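Local coordinates for transcriptional regulator, LacI family (Corynebacterium glutamicum, PDB 3H5T), which activates, in an inositol-dependent manner, transcription of the inositol phosphate synthase gene and regulates other genes, binding a palindromic promoter motif, at residues 72-77 and 107-112; 89-94 and 322-327; 115-120 and 143-148; 193-198 and 270-275; 243-248 and 260-265. All blocks are in the same frame, centred on the assembly; numbering follows the deposited sequence.

Contact 1: 72-77 and 107-112; sequences GVLLTE and IPASPA
Leu74 pairs with Ile107 and Leu75 with Pro108 where the outermost parallel strand, 103-108, lies along strand 70-75. This is the edge of the N-terminal alpha/beta sheet in the periplasmic-binding-protein fold. The tight part is the backbone ladder. Ile107 N gives its hydrogen to Val73 O at 2.8 Å, and Leu75 N reaches Ile107 O at 2.8 Å with an almost straight N-H...O of 175°. The third rung joins Leu75 O to Ala109 N, the first residue past strand 103-108. On the face that carries Leu74 and Ile107, Leu74 swings CG away from its own backbone N (chi1 -172°), which lays CG against Ala109 CB at 4.1 Å. On the far side of 70-75 lies strand 132-135, and Val132 and Val137 pack on the buried Leu74.

The outer edge and the loop end are looser, although Leu75, on the Pro108 face, is still buried. Pro108 is exposed, with its ring beside Leu79, and its CB only grazes Glu77 O. Beyond Ala109 the ladder gives out: Glu77 N and Ala109 O are badly angled for a bond, and Ser110 is exposed. What closes the end is Pro111, crossing Thr76 at a slant with its CB 3.8 Å from Thr76 OG1.

Contact 2: 89-94 and 322-327; sequences VDFLAG and KLKGFK
Two helices of the N-terminal subdomain, 86-98 and 321-336, meet here through a pair of glycines, Gly94 and Gly325. Their local axes run roughly parallel, come within 6.2 Å and cross at -38°. A close, right-handed crossing of parallel helices through glycines, with CA-H groups aimed at carbonyls, resembles the GASright packing best known from membrane helices.

The backbones touch directly: the CA atoms of Gly94 and Phe326 are 4.1 Å apart. Four CA-H...O contacts run across the seam, in both directions. A C-H of Gly325 CA points almost straight at Phe91 O, with an angle of 175° at the hydrogen, while Gly94 CA faces Lys322 O; Lys322 CA approaches Asp90 O and Phe326 CA approaches Gly94 O. The Phe326 ring also turns its edge to Gly94 O.

Side chains close the flanks. Phe91, with CG anti to the backbone N (chi1 169°), brings its ring up to Gly325, CE1 lying 3.4 Å from Gly325 CA. The aliphatic chain of Lys324 crosses Phe91 at about a right angle and puts its CE 3.4 Å from Phe91 CD1. Lys324 NZ continues to a salt bridge with Asp158 and a hydrogen bond to Asn321, and the Phe91 ring stacks on Tyr135. On the opposite flank, Lys322 CE lies 3.8 Å from Ala93 CB.

No conventional hydrogen bond joins the two segments; cohesion across the seam probably comes from dispersion, with a weak contribution from the CA-H groups facing carbonyl oxygens.

Contact 3: 115-120 and 143-148; sequences VDHVSA and HIDAIR
His143 lays one face of its imidazole against Ala120, whose CB sits 3.7 Å from the ring centroid and 27° off the normal, displaced toward the ND1-CE1 rim. This CH-pi contact joins helix 117-125 to helix 142-150, neighbouring helices of the N-terminal alpha/beta subdomain. His143 gets its ring there with CG anti to the carbonyl carbon (chi1 -64°). Val115 CG1 comes to the same ring obliquely, 4.0 Å from His143 NE2, its side chain crossing that of His143 at about a right angle. One turn along, Ala146 CB meets Ala120 CB at 4.2 Å, and Val124 also touches Ala146.

The outer side is polar. His117 points the edge of its ring at Asp145, CE1 lying 3.5 Å from OD2 in the ring plane, with ring and carboxylate planes 39° apart. Asp116 N-caps the first helix: its OD1 accepts from Ser119 N nearly along the C-O axis and from Ser119 OG on the syn side but well out of the carboxylate plane, a double grip consistent with a well-defined first turn.

No hydrogen bond links the segments, so apolar and CH-pi contact holds the inner side, while any pull between His117 and Asp145 would be electrostatic, stronger if the imidazole is protonated.

Contact 4: 193-198 and 270-275; sequences GILSIR and TAVLCT
Ser196 and Thr275 both set their hydroxyl oxygen anti to the carbonyl carbon (chi1 -76° and -75°), and this shared choice brings OG of Ser196 to 3.0 Å from OG1 of Thr275. The two hydroxyls are hydrogen-bonded, and either could be the donor. They close the C-terminal end of a parallel strand pair, 193-197 with 271-274, in the C-terminal alpha/beta subdomain.

The ladder behind them has four rungs. Gly193 N bonds Ala271 O, and Leu273 N returns to Gly193 O at 2.9 Å. Leu195 N then takes Leu273 O, and Thr275 N completes the row on Leu195 O at 3.1 Å, more bent than the others at 144°. Every residue that touches across this interface is buried.

Side chains pack on both faces. On one, Leu195 CD1 touches both Val272 CG1 at 3.9 Å and Cys274 SG at 4.1 Å. On the other, Ile194 CG2 and Leu273 CD2 touch more loosely, at 4.4 Å.

Strand 192-197 is central here, since its far edge hydrogen-bonds to strand 244-247. Helices 252-265 and 277-289 lie over the face of Leu195 and Cys274, and helix 221-235 lies against the face holding Ser196 and Leu273.

Contact 5: 243-248 and 260-265; sequences PIMECW and KELLET
Met245 reaches from strand 244-247 to helix 252-265 and meets two neighbouring residues there. Its CG lies 3.8 Å from Leu262 CD1, and the end of the chain, bent at chi2 (-148°), passes across Glu261 at about a right angle. At that crossing Met245 CE sits 3.3 Å from Glu261 OE2 and Met245 SD 3.5 Å from the same oxygen. One carboxylate oxygen thus lies beside the thioether and its methyl group; no hydrogen bond is made across the contact. Leu262 CD1 also receives the Pro243 ring, 4.1 Å from its CB and approached nearly at right angles. Leu262 sends CG away from its backbone N (chi1 177°), and this brings CD1 against both Pro243 and Met245.

The strand and helix run nearly antiparallel, 157° between directions, with local axes 9.1 Å apart. This is the first half of a beta-alpha-beta crossover: the chain leaves strand 244-247, runs back through helix 252-265 and re-enters the same sheet as the parallel strand 271-274, with strand 192-197 between the two.

In the next shell, Met245 is held in place by backbone hydrogen bonds to Ile194 and Ser196 of that middle strand, and Leu195 lies against both Met245 and Leu262. Val258, one turn back in the helix, also touches Met245. Toward the helix end, Glu261 O accepts from Thr265 N at 2.8 Å, while His266 packs on Pro243.

Contacts 1, 2 and 3 lie in the N-terminal subdomain, contacts 4 and 5 in the C-terminal one. Contacts 4 and 5 have centres about 8 Å apart and share one sheet; contacts 1 and 3, about 11 Å apart, meet through Ala109 CB and His143 NE2 at 3.7 Å. Contact 2 touches contact 1 where Val73 CG1 meets Leu92 CD2. The subdomains are bridged by a salt bridge, Glu77 OE2 to Arg198 NH1 at 2.7 Å, and by Pro111 O near Trp248 CZ2, although the centres of contacts 1 and 4 are about 25 Å apart. In LacI-family proteins the cleft between these subdomains usually receives the effector.

Contact 1: 72-77 and 107-112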
# COMPACT_ATOMS: atom_id res chain seq x y z
N GLY A 72 -12.56 11.07 -1.65
CA GLY A 72 -11.29 11.40 -1.03
C GLY A 72 -10.52 10.21 -0.47
O GLY A 72 -11.02 9.08 -0.44
N VAL A 73 -9.28 10.47 -0.06
CA VAL A 73 -8.42 9.46 0.52
C VAL A 73 -7.69 10.12 1.68
O VAL A 73 -6.89 11.04 1.48
CB VAL A 73 -7.39 8.93 -0.50
CG1 VAL A 73 -6.50 7.86 0.16
CG2 VAL A 73 -8.11 8.33 -1.69
N LEU A 74 -7.98 9.67 2.90
CA LEU A 74 -7.36 10.24 4.07
C LEU A 74 -6.04 9.55 4.29
O LEU A 74 -5.98 8.34 4.48
CB LEU A 74 -8.25 10.06 5.30
CG LEU A 74 -7.74 10.79 6.54
CD1 LEU A 74 -8.83 11.69 7.09
CD2 LEU A 74 -7.29 9.78 7.57
N LEU A 75 -4.97 10.34 4.27
CA LEU A 75 -3.62 9.84 4.45
C LEU A 75 -3.07 10.44 5.74
O LEU A 75 -2.96 11.66 5.88
CB LEU A 75 -2.76 10.27 3.24
CG LEU A 75 -1.49 9.47 2.90
CD1 LEU A 75 -1.88 8.05 2.59
CD2 LEU A 75 -0.80 10.07 1.70
N THR A 76 -2.72 9.58 6.69
CA THR A 76 -2.17 10.05 7.95
C THR A 76 -0.64 10.26 7.79
O THR A 76 0.16 9.92 8.66
CB THR A 76 -2.55 9.04 9.08
OG1 THR A 76 -2.59 9.73 10.33
CG2 THR A 76 -1.56 7.89 9.17
N GLU A 77 -0.27 10.83 6.65
CA GLU A 77 1.12 11.12 6.28
C GLU A 77 1.19 12.44 5.52
O GLU A 77 0.15 13.03 5.20
CB GLU A 77 1.69 10.06 5.34
CG GLU A 77 1.64 8.64 5.82
CD GLU A 77 2.44 8.45 7.07
OE1 GLU A 77 3.23 9.36 7.40
OE2 GLU A 77 2.29 7.39 7.72
N ILE A 107 -6.33 13.81 1.22
CA ILE A 107 -6.47 14.58 2.47
C ILE A 107 -5.30 14.26 3.40
O ILE A 107 -5.23 13.16 3.96
CB ILE A 107 -7.79 14.20 3.21
CG1 ILE A 107 -8.97 14.15 2.23
CG2 ILE A 107 -8.12 15.23 4.27
CD1 ILE A 107 -10.23 13.53 2.85
N PRO A 108 -4.38 15.21 3.60
CA PRO A 108 -3.21 15.05 4.47
C PRO A 108 -3.57 15.21 5.94
O PRO A 108 -3.86 16.31 6.40
CB PRO A 108 -2.27 16.18 4.02
CG PRO A 108 -2.77 16.57 2.66
CD PRO A 108 -4.26 16.45 2.81
N ALA A 109 -3.55 14.12 6.70
CA ALA A 109 -3.89 14.18 8.11
C ALA A 109 -2.65 13.98 8.96
O ALA A 109 -1.90 13.03 8.76
CB ALA A 109 -4.92 13.13 8.44
N SER A 110 -2.43 14.87 9.92
CA SER A 110 -1.26 14.74 10.78
C SER A 110 -1.36 13.55 11.73
O SER A 110 -2.40 13.32 12.34
CB SER A 110 -1.06 16.01 11.61
OG SER A 110 -0.02 15.80 12.55
N PRO A 111 -0.27 12.79 11.85
CA PRO A 111 -0.20 11.61 12.73
C PRO A 111 0.33 11.94 14.13
O PRO A 111 0.50 11.04 14.96
CB PRO A 111 0.74 10.68 11.97
CG PRO A 111 1.71 11.64 11.38
CD PRO A 111 0.82 12.74 10.85
N ALA A 112 0.57 13.22 14.39
CA ALA A 112 1.10 13.68 15.68
C ALA A 112 0.17 13.41 16.86
O ALA A 112 -1.05 13.49 16.73
CB ALA A 112 1.41 15.17 15.60

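Contact 2: 89-94 and 322-327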
# COMPACT_ATOMS: atom_id res chain seq x y z
N VAL A 89 1.69 4.35 -3.94
CA VAL A 89 1.39 4.81 -5.29
C VAL A 89 0.74 3.67 -6.09
O VAL A 89 -0.04 3.91 -7.00
CB VAL A 89 2.67 5.30 -6.02
CG1 VAL A 89 2.37 5.55 -7.50
CG2 VAL A 89 3.18 6.57 -5.37
N ASP A 90 1.05 2.43 -5.74
CA ASP A 90 0.45 1.31 -6.44
C ASP A 90 -0.98 1.18 -5.92
O ASP A 90 -1.89 0.83 -6.68
CB ASP A 90 1.24 0.02 -6.18
CG ASP A 90 2.54 -0.04 -6.97
OD1 ASP A 90 3.38 -0.92 -6.67
OD2 ASP A 90 2.71 0.78 -7.91
N PHE A 91 -1.18 1.46 -4.64
CA PHE A 91 -2.50 1.40 -4.04
C PHE A 91 -3.38 2.45 -4.73
O PHE A 91 -4.45 2.11 -5.26
CB PHE A 91 -2.43 1.70 -2.54
CG PHE A 91 -3.78 1.91 -1.89
CD1 PHE A 91 -4.62 0.83 -1.62
CD2 PHE A 91 -4.19 3.19 -1.50
CE1 PHE A 91 -5.86 1.02 -0.96
CE2 PHE A 91 -5.42 3.38 -0.85
CZ PHE A 91 -6.26 2.29 -0.57
N LEU A 92 -2.92 3.70 -4.72
CA LEU A 92 -3.66 4.81 -5.33
C LEU A 92 -3.95 4.60 -6.82
O LEU A 92 -4.97 5.07 -7.33
CB LEU A 92 -2.90 6.13 -5.10
CG LEU A 92 -2.86 6.55 -3.62
CD1 LEU A 92 -1.98 7.77 -3.43
CD2 LEU A 92 -4.27 6.83 -3.14
N ALA A 93 -3.08 3.89 -7.53
CA ALA A 93 -3.33 3.62 -8.94
C ALA A 93 -4.62 2.81 -8.97
O ALA A 93 -5.49 3.00 -9.82
CB ALA A 93 -2.18 2.81 -9.56
N GLY A 94 -4.73 1.91 -8.00
CA GLY A 94 -5.89 1.06 -7.88
C GLY A 94 -7.14 1.85 -7.60
O GLY A 94 -8.18 1.57 -8.17
N LYS A 322 -2.33 -2.71 -5.92
CA LYS A 322 -3.18 -2.02 -6.88
C LYS A 322 -4.60 -2.58 -6.76
O LYS A 322 -5.58 -1.84 -6.83
CB LYS A 322 -2.65 -2.18 -8.31
CG LYS A 322 -3.46 -1.42 -9.35
CD LYS A 322 -2.68 -1.34 -10.65
CE LYS A 322 -3.22 -0.28 -11.59
NZ LYS A 322 -4.40 -0.71 -12.38
N LEU A 323 -4.70 -3.89 -6.57
CA LEU A 323 -6.00 -4.54 -6.45
C LEU A 323 -6.68 -4.07 -5.16
O LEU A 323 -7.90 -3.86 -5.13
CB LEU A 323 -5.84 -6.07 -6.42
CG LEU A 323 -7.14 -6.89 -6.38
CD1 LEU A 323 -7.89 -6.71 -7.68
CD2 LEU A 323 -6.83 -8.38 -6.14
N LYS A 324 -5.88 -3.90 -4.11
CA LYS A 324 -6.39 -3.45 -2.82
C LYS A 324 -7.01 -2.07 -2.97
O LYS A 324 -8.04 -1.77 -2.36
CB LYS A 324 -5.27 -3.40 -1.78
CG LYS A 324 -5.74 -3.01 -0.40
CD LYS A 324 -4.60 -2.96 0.58
CE LYS A 324 -3.60 -1.89 0.20
NZ LYS A 324 -2.38 -1.92 1.09
N GLY A 325 -6.39 -1.25 -3.79
CA GLY A 325 -6.90 0.09 -4.03
C GLY A 325 -8.13 0.07 -4.91
O GLY A 325 -9.07 0.84 -4.69
N PHE A 326 -8.13 -0.81 -5.91
CA PHE A 326 -9.28 -0.92 -6.80
C PHE A 326 -10.50 -1.38 -6.02
O PHE A 326 -11.58 -0.81 -6.16
CB PHE A 326 -9.01 -1.91 -7.94
CG PHE A 326 -10.14 -1.99 -8.94
CD1 PHE A 326 -10.34 -0.98 -9.87
CD2 PHE A 326 -11.02 -3.07 -8.93
CE1 PHE A 326 -11.40 -1.03 -10.79
CE2 PHE A 326 -12.09 -3.13 -9.84
CZ PHE A 326 -12.28 -2.11 -10.76
N LYS A 327 -10.33 -2.41 -5.19
CA LYS A 327 -11.45 -2.90 -4.40
C LYS A 327 -11.91 -1.82 -3.42
O LYS A 327 -13.10 -1.68 -3.14
CB LYS A 327 -11.07 -4.16 -3.59
CG LYS A 327 -10.71 -5.37 -4.42
CD LYS A 327 -10.52 -6.58 -3.53
CE LYS A 327 -10.47 -7.85 -4.37
NZ LYS A 327 -11.66 -7.98 -5.27

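Contact 3: 115-120 and 143-148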
# COMPACT_ATOMS: atom_id res chain seq x y z
N VAL A 115 -2.71 16.00 18.02
CA VAL A 115 -3.97 16.21 17.33
C VAL A 115 -5.16 15.83 18.21
O VAL A 115 -5.19 14.74 18.78
CB VAL A 115 -4.04 15.41 16.02
CG1 VAL A 115 -5.33 15.72 15.28
CG2 VAL A 115 -2.86 15.75 15.14
N ASP A 116 -6.11 16.74 18.33
CA ASP A 116 -7.31 16.49 19.12
C ASP A 116 -8.51 16.47 18.18
O ASP A 116 -8.39 16.80 17.01
CB ASP A 116 -7.49 17.56 20.19
CG ASP A 116 -7.30 18.95 19.64
OD1 ASP A 116 -7.71 19.18 18.48
OD2 ASP A 116 -6.77 19.81 20.37
N HIS A 117 -9.66 16.10 18.71
CA HIS A 117 -10.87 16.00 17.90
C HIS A 117 -11.30 17.26 17.16
O HIS A 117 -11.81 17.17 16.05
CB HIS A 117 -11.99 15.43 18.77
CG HIS A 117 -11.68 14.07 19.30
ND1 HIS A 117 -11.86 12.92 18.55
CD2 HIS A 117 -11.11 13.67 20.46
CE1 HIS A 117 -11.42 11.88 19.23
NE2 HIS A 117 -10.95 12.31 20.40
N VAL A 118 -11.10 18.43 17.75
CA VAL A 118 -11.50 19.65 17.05
C VAL A 118 -10.64 19.87 15.81
O VAL A 118 -11.12 20.36 14.79
CB VAL A 118 -11.41 20.90 17.94
CG1 VAL A 118 -9.97 21.17 18.34
CG2 VAL A 118 -11.99 22.10 17.20
N SER A 119 -9.36 19.50 15.89
CA SER A 119 -8.47 19.66 14.75
C SER A 119 -8.86 18.68 13.65
O SER A 119 -9.00 19.05 12.49
CB SER A 119 -7.02 19.41 15.17
OG SER A 119 -6.62 20.27 16.22
N ALA A 120 -9.06 17.43 14.04
CA ALA A 120 -9.43 16.38 13.10
C ALA A 120 -10.78 16.63 12.44
O ALA A 120 -10.94 16.42 11.24
CB ALA A 120 -9.44 15.03 13.81
N HIS A 143 -9.26 11.12 13.45
CA HIS A 143 -9.83 11.40 12.13
C HIS A 143 -10.92 10.39 11.81
O HIS A 143 -11.91 10.71 11.15
CB HIS A 143 -8.73 11.40 11.07
CG HIS A 143 -7.71 12.47 11.28
ND1 HIS A 143 -7.96 13.80 10.98
CD2 HIS A 143 -6.49 12.44 11.86
CE1 HIS A 143 -6.94 14.54 11.38
NE2 HIS A 143 -6.04 13.74 11.92
N ILE A 144 -10.74 9.16 12.29
CA ILE A 144 -11.73 8.11 12.09
C ILE A 144 -13.04 8.56 12.75
O ILE A 144 -14.11 8.49 12.13
CB ILE A 144 -11.29 6.78 12.75
CG1 ILE A 144 -10.04 6.24 12.06
CG2 ILE A 144 -12.43 5.77 12.71
CD1 ILE A 144 -10.24 5.87 10.61
N ASP A 145 -12.95 9.03 14.00
CA ASP A 145 -14.12 9.50 14.74
C ASP A 145 -14.74 10.72 14.06
O ASP A 145 -15.96 10.87 14.02
CB ASP A 145 -13.75 9.86 16.18
CG ASP A 145 -13.10 8.70 16.94
OD1 ASP A 145 -13.64 7.58 16.93
OD2 ASP A 145 -12.04 8.92 17.56
N ALA A 146 -13.89 11.59 13.52
CA ALA A 146 -14.38 12.77 12.83
C ALA A 146 -15.19 12.38 11.61
O ALA A 146 -16.22 12.97 11.32
CB ALA A 146 -13.21 13.67 12.43
N ILE A 147 -14.73 11.37 10.88
CA ILE A 147 -15.44 10.89 9.69
C ILE A 147 -16.79 10.27 10.07
O ILE A 147 -17.77 10.42 9.34
CB ILE A 147 -14.59 9.84 8.93
CG1 ILE A 147 -13.40 10.54 8.27
CG2 ILE A 147 -15.43 9.11 7.90
CD1 ILE A 147 -12.44 9.61 7.56
N ARG A 148 -16.82 9.58 11.20
CA ARG A 148 -18.04 8.94 11.69
C ARG A 148 -19.06 9.99 12.13
O ARG A 148 -20.27 9.86 11.88
CB ARG A 148 -17.71 8.04 12.89
CG ARG A 148 -18.87 7.22 13.42
CD ARG A 148 -18.49 6.51 14.71
NE ARG A 148 -17.30 5.67 14.55
CZ ARG A 148 -17.28 4.57 13.81
NH1 ARG A 148 -18.37 4.16 13.19
NH2 ARG A 148 -16.16 3.87 13.70

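Contact 4: 193-198 and 270-275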
# COMPACT_ATOMS: atom_id res chain seq x y z
N GLY A 193 17.26 -9.46 13.69
CA GLY A 193 16.81 -8.15 14.12
C GLY A 193 15.56 -7.83 13.31
O GLY A 193 15.37 -8.41 12.25
N ILE A 194 14.72 -6.93 13.82
CA ILE A 194 13.50 -6.55 13.12
C ILE A 194 13.43 -5.04 12.95
O ILE A 194 13.85 -4.30 13.84
CB ILE A 194 12.25 -7.02 13.89
CG1 ILE A 194 12.22 -8.56 13.94
CG2 ILE A 194 10.99 -6.49 13.23
CD1 ILE A 194 11.06 -9.14 14.75
N LEU A 195 12.91 -4.58 11.82
CA LEU A 195 12.76 -3.15 11.55
C LEU A 195 11.30 -2.85 11.22
O LEU A 195 10.65 -3.62 10.50
CB LEU A 195 13.64 -2.71 10.37
CG LEU A 195 15.15 -2.68 10.64
CD1 LEU A 195 15.90 -2.27 9.39
CD2 LEU A 195 15.42 -1.72 11.77
N SER A 196 10.79 -1.74 11.73
CA SER A 196 9.40 -1.35 11.50
C SER A 196 9.22 0.13 11.29
O SER A 196 10.11 0.93 11.60
CB SER A 196 8.53 -1.73 12.71
OG SER A 196 8.27 -3.12 12.73
N ILE A 197 8.06 0.50 10.75
CA ILE A 197 7.74 1.91 10.58
C ILE A 197 6.79 2.26 11.73
O ILE A 197 6.61 1.45 12.64
CB ILE A 197 7.13 2.21 9.17
CG1 ILE A 197 6.00 1.24 8.83
CG2 ILE A 197 8.22 2.11 8.12
CD1 ILE A 197 5.28 1.62 7.56
N ARG A 198 6.19 3.45 11.71
CA ARG A 198 5.32 3.90 12.80
C ARG A 198 4.45 2.88 13.54
O ARG A 198 3.58 2.25 12.95
CB ARG A 198 4.44 5.05 12.34
CG ARG A 198 3.88 5.90 13.48
CD ARG A 198 3.17 7.12 12.94
NE ARG A 198 3.98 7.81 11.94
CZ ARG A 198 3.56 8.11 10.71
NH1 ARG A 198 2.33 7.80 10.34
NH2 ARG A 198 4.37 8.72 9.86
N THR A 270 22.84 -11.70 11.93
CA THR A 270 23.08 -12.36 10.66
C THR A 270 21.95 -12.11 9.67
O THR A 270 22.12 -12.31 8.46
CB THR A 270 23.25 -13.89 10.85
OG1 THR A 270 22.02 -14.44 11.34
CG2 THR A 270 24.36 -14.18 11.85
N ALA A 271 20.80 -11.67 10.18
CA ALA A 271 19.64 -11.40 9.33
C ALA A 271 18.76 -10.29 9.89
O ALA A 271 18.73 -10.07 11.10
CB ALA A 271 18.81 -12.67 9.16
N VAL A 272 18.06 -9.60 9.00
CA VAL A 272 17.16 -8.52 9.39
C VAL A 272 15.82 -8.65 8.67
O VAL A 272 15.78 -8.60 7.43
CB VAL A 272 17.76 -7.13 9.06
CG1 VAL A 272 16.69 -6.05 9.18
CG2 VAL A 272 18.92 -6.83 9.99
N LEU A 273 14.75 -8.83 9.43
CA LEU A 273 13.41 -8.94 8.84
C LEU A 273 12.72 -7.58 8.91
O LEU A 273 12.55 -7.02 9.99
CB LEU A 273 12.57 -9.99 9.57
CG LEU A 273 11.12 -10.13 9.08
CD1 LEU A 273 10.63 -11.54 9.29
CD2 LEU A 273 10.23 -9.13 9.81
N CYS A 274 12.32 -7.06 7.76
CA CYS A 274 11.64 -5.78 7.67
C CYS A 274 10.14 -5.93 7.51
O CYS A 274 9.66 -6.87 6.87
CB CYS A 274 12.17 -4.97 6.49
SG CYS A 274 13.90 -4.60 6.60
N THR A 275 9.41 -4.99 8.07
CA THR A 275 7.96 -4.97 8.02
C THR A 275 7.47 -4.38 6.69
O THR A 275 6.31 -4.58 6.30
CB THR A 275 7.42 -4.13 9.18
OG1 THR A 275 7.53 -4.88 10.40
CG2 THR A 275 5.98 -3.75 8.95

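Contact 5: 243-248 and 260-265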
# COMPACT_ATOMS: atom_id res chain seq x y z
N PRO A 243 16.31 -7.75 18.84
CA PRO A 243 16.17 -6.29 18.85
C PRO A 243 15.16 -5.80 17.80
O PRO A 243 15.07 -6.35 16.70
CB PRO A 243 17.59 -5.82 18.57
CG PRO A 243 18.12 -6.89 17.67
CD PRO A 243 17.63 -8.15 18.34
N ILE A 244 14.41 -4.76 18.15
CA ILE A 244 13.40 -4.19 17.27
C ILE A 244 13.52 -2.67 17.19
O ILE A 244 13.27 -1.97 18.17
CB ILE A 244 11.98 -4.55 17.78
CG1 ILE A 244 11.80 -6.07 17.73
CG2 ILE A 244 10.92 -3.85 16.93
CD1 ILE A 244 10.52 -6.56 18.37
N MET A 245 13.89 -2.15 16.03
CA MET A 245 14.00 -0.70 15.86
C MET A 245 12.94 -0.16 14.90
O MET A 245 12.45 -0.87 14.03
CB MET A 245 15.40 -0.31 15.40
CG MET A 245 16.48 -0.58 16.45
SD MET A 245 17.83 0.58 16.40
CE MET A 245 18.72 0.07 17.85
N GLU A 246 12.61 1.12 15.06
CA GLU A 246 11.60 1.76 14.24
C GLU A 246 11.96 3.18 13.81
O GLU A 246 12.82 3.83 14.40
CB GLU A 246 10.27 1.78 15.01
CG GLU A 246 9.56 3.13 15.10
CD GLU A 246 8.32 3.10 16.00
OE1 GLU A 246 8.38 2.49 17.09
OE2 GLU A 246 7.29 3.69 15.62
N CYS A 247 11.31 3.64 12.74
CA CYS A 247 11.48 5.00 12.27
C CYS A 247 10.07 5.55 12.13
O CYS A 247 9.28 5.09 11.30
CB CYS A 247 12.27 5.07 10.95
SG CYS A 247 11.68 4.12 9.53
N TRP A 248 9.75 6.52 12.97
CA TRP A 248 8.42 7.12 12.98
C TRP A 248 8.01 7.65 11.61
O TRP A 248 6.87 7.48 11.18
CB TRP A 248 8.38 8.23 14.01
CG TRP A 248 7.01 8.51 14.52
CD1 TRP A 248 6.28 7.73 15.35
CD2 TRP A 248 6.22 9.66 14.24
NE1 TRP A 248 5.07 8.32 15.61
CE2 TRP A 248 5.00 9.51 14.94
CE3 TRP A 248 6.41 10.81 13.46
CZ2 TRP A 248 3.98 10.47 14.90
CZ3 TRP A 248 5.39 11.77 13.41
CH2 TRP A 248 4.20 11.59 14.13
N LYS A 260 21.22 1.80 9.94
CA LYS A 260 22.58 1.97 10.41
C LYS A 260 22.64 1.72 11.92
O LYS A 260 23.49 0.97 12.39
CB LYS A 260 23.07 3.39 10.09
CG LYS A 260 24.37 3.77 10.78
CD LYS A 260 24.74 5.23 10.52
CE LYS A 260 24.99 5.49 9.05
NZ LYS A 260 25.47 6.88 8.78
N GLU A 261 21.74 2.34 12.66
CA GLU A 261 21.72 2.19 14.11
C GLU A 261 21.59 0.75 14.59
O GLU A 261 22.29 0.33 15.52
CB GLU A 261 20.58 3.02 14.72
CG GLU A 261 20.85 3.44 16.14
CD GLU A 261 19.61 3.88 16.87
OE1 GLU A 261 18.89 4.77 16.36
OE2 GLU A 261 19.36 3.34 17.96
N LEU A 262 20.70 -0.01 13.97
CA LEU A 262 20.47 -1.40 14.35
C LEU A 262 21.67 -2.32 14.09
O LEU A 262 22.03 -3.14 14.93
CB LEU A 262 19.26 -1.95 13.58
CG LEU A 262 18.92 -3.43 13.81
CD1 LEU A 262 18.33 -3.60 15.19
CD2 LEU A 262 17.95 -3.90 12.75
N LEU A 263 22.28 -2.16 12.92
CA LEU A 263 23.43 -2.99 12.54
C LEU A 263 24.70 -2.51 13.21
O LEU A 263 25.64 -3.28 13.39
CB LEU A 263 23.59 -2.96 11.01
CG LEU A 263 22.38 -3.49 10.25
CD1 LEU A 263 22.62 -3.37 8.75
CD2 LEU A 263 22.10 -4.93 10.66
N GLU A 264 24.72 -1.24 13.57
CA GLU A 264 25.87 -0.63 14.23
C GLU A 264 25.80 -0.99 15.72
O GLU A 264 26.82 -1.16 16.38
CB GLU A 264 25.81 0.89 14.05
CG GLU A 264 27.12 1.55 13.68
CD GLU A 264 26.92 2.97 13.19
OE1 GLU A 264 26.22 3.75 13.86
OE2 GLU A 264 27.49 3.30 12.12
N THR A 265 24.57 -1.12 16.23
CA THR A 265 24.33 -1.47 17.63
C THR A 265 24.44 -2.97 17.89
O THR A 265 24.91 -3.40 18.95
CB THR A 265 22.95 -0.96 18.06
OG1 THR A 265 22.91 0.47 17.95
CG2 THR A 265 22.66 -1.35 19.50